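Local atomic coordinates of thermophilic dibenzothiophene desulfurization enzyme C (Paenibacillus sp. A11-2, PDB entry 5XDC), a protein that probably catalyses the FMNH2- and oxygen-dependent oxidation of dibenzothiophene to its sulfoxide and sulfone, a step in sulfur removal. Residues 314-319 with 338-343; 94-99 with 245-250. All blocks are in the same frame, centred on the assembly; numbering follows the deposited sequence.

In the fold
From the N terminus, the chain first reaches residues 94-99 on helix 85-104. It then runs through the beta strands of the middle region and returns as 245-250, where contact 2 closes a long loop of 145 residues. This ties the N-terminal helices to helix 247-276. Helix 293-324 comes next, and its residues 314-319 meet 338-343 on helix 331-363 in contact 1, a short loop of 18 residues. The two contacts follow in series and neither nests in the other. Their centres are about 14 Å apart, yet they touch: Val341 CG1 lies 3.5 Å from Pro249 O. Helix 247-276 thus links the two contacts.

Contact 1. Residues 314-319 with 338-343; sequences REVALR and MVQVAS. With SO4 (sulfate ion), chain K.
Val316 holds CG1 anti to its backbone N (chi1 -175°), which carries that methyl to Val341 and leaves CG2 for Gln340. Val316 CG1 packs on Val341 CG2 at 3.5 Å, the two side chains crossing at about a right angle. Val316 CG2 rests 4.1 Å from Gln340 CB. A bend at chi2 (-65°) folds the Gln340 carboxamide over to a water shared with Glu315. The water donates to Gln340 OE1 at 2.7 Å and to Glu315 OE2 at 2.9 Å. Gln340 NE2 bonds Gln307 OE1 of the second subunit. Glu315 OE2 also forms a salt bridge with Arg314 of that subunit, so the water-bridged polar side of the contact also belongs to the subunit interface.

Arg319 turns its guanidinium edge to a sulfate, probably from the crystallisation liquor. Arg319 NH1 donates to sulfate O2 at 2.9 Å, nearly straight at 174°, and Arg319 NH2 donates to sulfate O4 at 3.0 Å. Arg326 and Gln333 bind the same ion. With an alanine here in place of Arg319, both bonds are gone and the sulfate is likely to be held less firmly.

Helices 293-324 and 331-363 pair antiparallel in the helical C-terminal domain of the acyl-CoA dehydrogenase fold, with Leu253 of helix 247-276 touching both Val316 and Val341.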
loop_
_atom_site.group_PDB
_atom_site.type_symbol
_atom_site.label_atom_id
_atom_site.label_comp_id
_atom_site.label_asym_id
_atom_site.label_seq_id
_atom_site.Cartn_x
_atom_site.Cartn_y
_atom_site.Cartn_z
ATOM N N ARG B 314 15.817 -18.452 2.014
ATOM C CA ARG B 314 16.605 -19.673 1.920
ATOM C C ARG B 314 17.817 -19.460 1.023
ATOM O O ARG B 314 18.919 -19.929 1.329
ATOM C CB ARG B 314 15.740 -20.831 1.414
ATOM C CG ARG B 314 14.851 -21.437 2.488
ATOM C CD ARG B 314 14.119 -22.683 2.022
ATOM N NE ARG B 314 12.991 -22.393 1.135
ATOM C CZ ARG B 314 11.767 -22.072 1.548
ATOM N NH1 ARG B 314 11.496 -21.980 2.847
ATOM N NH2 ARG B 314 10.808 -21.847 0.659
ATOM N N GLU B 315 17.649 -18.710 -0.067
ATOM C CA GLU B 315 18.776 -18.494 -0.965
ATOM C C GLU B 315 19.871 -17.678 -0.290
ATOM O O GLU B 315 21.062 -17.982 -0.443
ATOM C CB GLU B 315 18.318 -17.798 -2.247
ATOM C CG GLU B 315 19.488 -17.458 -3.153
ATOM C CD GLU B 315 19.061 -16.999 -4.521
ATOM O OE1 GLU B 315 18.679 -17.858 -5.347
ATOM O OE2 GLU B 315 19.115 -15.777 -4.762
ATOM N N VAL B 316 19.498 -16.643 0.461
ATOM C CA VAL B 316 20.507 -15.822 1.120
ATOM C C VAL B 316 21.222 -16.639 2.190
ATOM O O VAL B 316 22.433 -16.481 2.404
ATOM C CB VAL B 316 19.874 -14.542 1.701
ATOM C CG1 VAL B 316 20.922 -13.635 2.260
ATOM C CG2 VAL B 316 19.102 -13.796 0.612
ATOM N N ALA B 317 20.492 -17.541 2.855
ATOM C CA ALA B 317 21.087 -18.370 3.898
ATOM C C ALA B 317 22.163 -19.295 3.324
ATOM O O ALA B 317 23.215 -19.497 3.940
ATOM C CB ALA B 317 19.994 -19.166 4.603
ATOM N N LEU B 318 21.925 -19.850 2.132
ATOM C CA LEU B 318 22.949 -20.662 1.475
ATOM C C LEU B 318 24.207 -19.851 1.193
ATOM O O LEU B 318 25.331 -20.361 1.315
ATOM C CB LEU B 318 22.381 -21.253 0.184
ATOM C CG LEU B 318 21.355 -22.366 0.371
ATOM C CD1 LEU B 318 20.659 -22.659 -0.953
ATOM C CD2 LEU B 318 22.020 -23.612 0.919
ATOM N N ARG B 319 24.047 -18.580 0.837
ATOM C CA ARG B 319 25.200 -17.734 0.579
ATOM C C ARG B 319 25.954 -17.410 1.866
ATOM O O ARG B 319 27.187 -17.353 1.871
ATOM C CB ARG B 319 24.750 -16.457 -0.126
ATOM C CG ARG B 319 25.873 -15.536 -0.506
ATOM C CD ARG B 319 26.934 -16.234 -1.374
ATOM N NE ARG B 319 27.896 -15.264 -1.874
ATOM C CZ ARG B 319 28.950 -15.563 -2.626
ATOM N NH1 ARG B 319 29.186 -16.815 -2.969
ATOM N NH2 ARG B 319 29.765 -14.605 -3.037
ATOM N N MET B 338 25.438 -8.403 2.207
ATOM C CA MET B 338 24.702 -7.479 3.065
ATOM C C MET B 338 23.515 -6.868 2.324
ATOM O O MET B 338 22.443 -6.682 2.902
ATOM C CB MET B 338 25.628 -6.387 3.587
ATOM C CG MET B 338 24.964 -5.456 4.605
ATOM S SD MET B 338 24.539 -6.262 6.164
ATOM C CE MET B 338 22.745 -6.072 6.169
ATOM N N VAL B 339 23.688 -6.549 1.041
ATOM C CA VAL B 339 22.561 -6.033 0.262
ATOM C C VAL B 339 21.456 -7.080 0.168
ATOM O O VAL B 339 20.269 -6.763 0.307
ATOM C CB VAL B 339 23.048 -5.572 -1.127
ATOM C CG1 VAL B 339 21.874 -5.246 -2.045
ATOM C CG2 VAL B 339 23.934 -4.364 -0.984
ATOM N N GLN B 340 21.817 -8.340 -0.091
ATOM C CA GLN B 340 20.807 -9.390 -0.191
ATOM C C GLN B 340 20.090 -9.598 1.141
ATOM O O GLN B 340 18.878 -9.833 1.166
ATOM C CB GLN B 340 21.434 -10.704 -0.656
ATOM C CG GLN B 340 21.861 -10.746 -2.132
ATOM C CD GLN B 340 20.698 -10.653 -3.133
ATOM O OE1 GLN B 340 19.706 -11.396 -3.051
ATOM N NE2 GLN B 340 20.830 -9.745 -4.096
ATOM N N VAL B 341 20.830 -9.538 2.255
ATOM C CA VAL B 341 20.227 -9.675 3.580
ATOM C C VAL B 341 19.309 -8.494 3.868
ATOM O O VAL B 341 18.188 -8.667 4.355
ATOM C CB VAL B 341 21.322 -9.801 4.656
ATOM C CG1 VAL B 341 20.737 -9.650 6.064
ATOM C CG2 VAL B 341 22.040 -11.145 4.524
ATOM N N ALA B 342 19.783 -7.284 3.594
ATOM C CA ALA B 342 18.968 -6.094 3.816
ATOM C C ALA B 342 17.667 -6.190 3.037
ATOM O O ALA B 342 16.594 -5.871 3.560
ATOM C CB ALA B 342 19.744 -4.849 3.413
ATOM N N SER B 343 17.747 -6.658 1.788
ATOM C CA SER B 343 16.547 -6.793 0.973
ATOM C C SER B 343 15.563 -7.760 1.615
ATOM O O SER B 343 14.366 -7.466 1.728
ATOM C CB SER B 343 16.915 -7.266 -0.433
ATOM O OG SER B 343 17.681 -6.300 -1.138
HETATM S S SO4 K . 32.372 -16.291 -5.328
HETATM O O1 SO4 K . 32.196 -16.457 -6.770
HETATM O O2 SO4 K . 31.517 -17.249 -4.626
HETATM O O3 SO4 K . 33.770 -16.548 -4.971
HETATM O O4 SO4 K . 32.051 -14.905 -4.993
HETATM O O HOH W 1 20.423 -13.997 -2.929
#

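Contact 2. Residues 94-99 with 245-250; sequences HFSNFA and SLWTPI
Trp247 donates from NE1 to the backbone O of Ser96 at 3.0 Å. The bond is bent, with an N-H...O angle of 139°. The oxygen lies at the edge of the indole, near its plane, but the nitrogen stands above the carbonyl plane of Ser96. The Ser96 hydroxyl comes close as well, with Ser96 OG 3.4 Å from Trp247 CZ2. Next to this polar link the contact is apolar. Ala99 CB lies 4.3 Å from Trp247 CD1 and 4.2 Å from Ile250 CG2, so one small methyl touches both side chains.

The first torsion of Trp247 places the ring: CG is anti to the backbone N (chi1 177°), and this brings the indole NE1 up against Ser96. The bond to Ser96 O would resist rotation of the ring. In the next shell, Thr251 OG1 bonds both Ser96 OG and the backbone O of Trp247. This second bridge joins the same two helices. Trp247 also touches Ser129, an FMN-binding residue. Asn97 OD1 bonds ND2 of Asn126, another such residue. The contact therefore borders the FMN-binding residues, although no FMN is bound to this chain here.

Trp70 of helix 70-83 packs on Ala99 and Ile250. Val320 and Trp324 of helix 293-324 also touch Ile250, where helix 85-104 of the acyl-CoA dehydrogenase N-terminal domain meets the start of helix 247-276, which leads into the C-terminal helical bundle.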
loop_
_atom_site.group_PDB
_atom_site.type_symbol
_atom_site.label_atom_id
_atom_site.label_comp_id
_atom_site.label_asym_id
_atom_site.label_seq_id
_atom_site.Cartn_x
_atom_site.Cartn_y
_atom_site.Cartn_z
ATOM N N HIS B 94 21.802 -16.134 20.419
ATOM C CA HIS B 94 22.878 -17.048 20.781
ATOM C C HIS B 94 23.793 -17.301 19.586
ATOM O O HIS B 94 25.017 -17.252 19.715
ATOM C CB HIS B 94 22.283 -18.344 21.310
ATOM C CG HIS B 94 23.250 -19.485 21.362
ATOM N ND1 HIS B 94 24.040 -19.746 22.463
ATOM C CD2 HIS B 94 23.531 -20.449 20.456
ATOM C CE1 HIS B 94 24.782 -20.815 22.223
ATOM N NE2 HIS B 94 24.496 -21.258 21.010
ATOM N N PHE B 95 23.214 -17.531 18.406
ATOM C CA PHE B 95 24.051 -17.761 17.230
ATOM C C PHE B 95 24.702 -16.486 16.707
ATOM O O PHE B 95 25.791 -16.552 16.127
ATOM C CB PHE B 95 23.236 -18.465 16.141
ATOM C CG PHE B 95 22.856 -19.860 16.527
ATOM C CD1 PHE B 95 23.810 -20.863 16.567
ATOM C CD2 PHE B 95 21.583 -20.148 16.958
ATOM C CE1 PHE B 95 23.464 -22.134 16.964
ATOM C CE2 PHE B 95 21.236 -21.408 17.364
ATOM C CZ PHE B 95 22.188 -22.416 17.370
ATOM N N SER B 96 24.083 -15.315 16.891
ATOM C CA SER B 96 24.791 -14.073 16.602
ATOM C C SER B 96 26.018 -13.936 17.489
ATOM O O SER B 96 27.109 -13.603 17.014
ATOM C CB SER B 96 23.867 -12.865 16.787
ATOM O OG SER B 96 24.593 -11.655 16.697
ATOM N N ASN B 97 25.858 -14.218 18.784
ATOM C CA ASN B 97 26.981 -14.158 19.711
ATOM C C ASN B 97 28.040 -15.186 19.337
ATOM O O ASN B 97 29.239 -14.874 19.298
ATOM C CB ASN B 97 26.497 -14.393 21.141
ATOM C CG ASN B 97 25.489 -13.336 21.611
ATOM O OD1 ASN B 97 25.524 -12.194 21.165
ATOM N ND2 ASN B 97 24.603 -13.725 22.511
ATOM N N PHE B 98 27.605 -16.401 19.025
ATOM C CA PHE B 98 28.529 -17.444 18.604
ATOM C C PHE B 98 29.282 -17.038 17.346
ATOM O O PHE B 98 30.495 -17.243 17.248
ATOM C CB PHE B 98 27.774 -18.743 18.366
ATOM C CG PHE B 98 28.661 -19.831 17.870
ATOM C CD1 PHE B 98 29.363 -20.610 18.767
ATOM C CD2 PHE B 98 28.857 -20.025 16.515
ATOM C CE1 PHE B 98 30.218 -21.596 18.325
ATOM C CE2 PHE B 98 29.730 -21.026 16.071
ATOM C CZ PHE B 98 30.396 -21.797 16.980
ATOM N N ALA B 99 28.581 -16.467 16.368
ATOM C CA ALA B 99 29.246 -16.036 15.147
ATOM C C ALA B 99 30.350 -15.036 15.438
ATOM O O ALA B 99 31.434 -15.113 14.853
ATOM C CB ALA B 99 28.231 -15.445 14.173
ATOM N N SER B 245 33.680 -9.044 9.332
ATOM C CA SER B 245 32.535 -8.168 9.107
ATOM C C SER B 245 31.312 -8.924 8.589
ATOM O O SER B 245 30.249 -8.298 8.450
ATOM C CB SER B 245 32.910 -7.034 8.142
ATOM O OG SER B 245 32.970 -7.479 6.796
ATOM N N LEU B 246 31.412 -10.236 8.309
ATOM C CA LEU B 246 30.223 -11.036 8.038
ATOM C C LEU B 246 29.279 -11.072 9.228
ATOM O O LEU B 246 28.122 -11.466 9.067
ATOM C CB LEU B 246 30.562 -12.479 7.679
ATOM C CG LEU B 246 31.226 -12.788 6.333
ATOM C CD1 LEU B 246 31.511 -14.291 6.261
ATOM C CD2 LEU B 246 30.340 -12.343 5.171
ATOM N N TRP B 247 29.747 -10.682 10.413
ATOM C CA TRP B 247 28.894 -10.751 11.592
ATOM C C TRP B 247 27.578 -10.011 11.358
ATOM O O TRP B 247 26.507 -10.506 11.738
ATOM C CB TRP B 247 29.613 -10.177 12.817
ATOM C CG TRP B 247 28.713 -10.178 14.006
ATOM C CD1 TRP B 247 28.473 -11.215 14.839
ATOM C CD2 TRP B 247 27.869 -9.103 14.442
ATOM N NE1 TRP B 247 27.555 -10.857 15.794
ATOM C CE2 TRP B 247 27.171 -9.559 15.574
ATOM C CE3 TRP B 247 27.656 -7.796 13.995
ATOM C CZ2 TRP B 247 26.255 -8.761 16.262
ATOM C CZ3 TRP B 247 26.748 -7.001 14.677
ATOM C CH2 TRP B 247 26.062 -7.486 15.796
ATOM N N THR B 248 27.639 -8.843 10.709
ATOM C CA THR B 248 26.427 -8.036 10.559
ATOM C C THR B 248 25.433 -8.675 9.607
ATOM O O THR B 248 24.266 -8.835 9.997
ATOM C CB THR B 248 26.785 -6.619 10.116
ATOM O OG1 THR B 248 27.980 -6.214 10.774
ATOM C CG2 THR B 248 25.647 -5.653 10.477
ATOM N N PRO B 249 25.789 -9.054 8.369
ATOM C CA PRO B 249 24.784 -9.733 7.534
ATOM C C PRO B 249 24.254 -11.000 8.171
ATOM O O PRO B 249 23.049 -11.257 8.091
ATOM C CB PRO B 249 25.526 -10.007 6.215
ATOM C CG PRO B 249 26.983 -9.765 6.516
ATOM C CD PRO B 249 27.028 -8.770 7.620
ATOM N N ILE B 250 25.110 -11.795 8.832
ATOM C CA ILE B 250 24.631 -12.992 9.519
ATOM C C ILE B 250 23.548 -12.625 10.521
ATOM O O ILE B 250 22.497 -13.272 10.601
ATOM C CB ILE B 250 25.796 -13.714 10.220
ATOM C CG1 ILE B 250 26.681 -14.390 9.171
ATOM C CG2 ILE B 250 25.281 -14.734 11.226
ATOM C CD1 ILE B 250 27.996 -14.910 9.738
#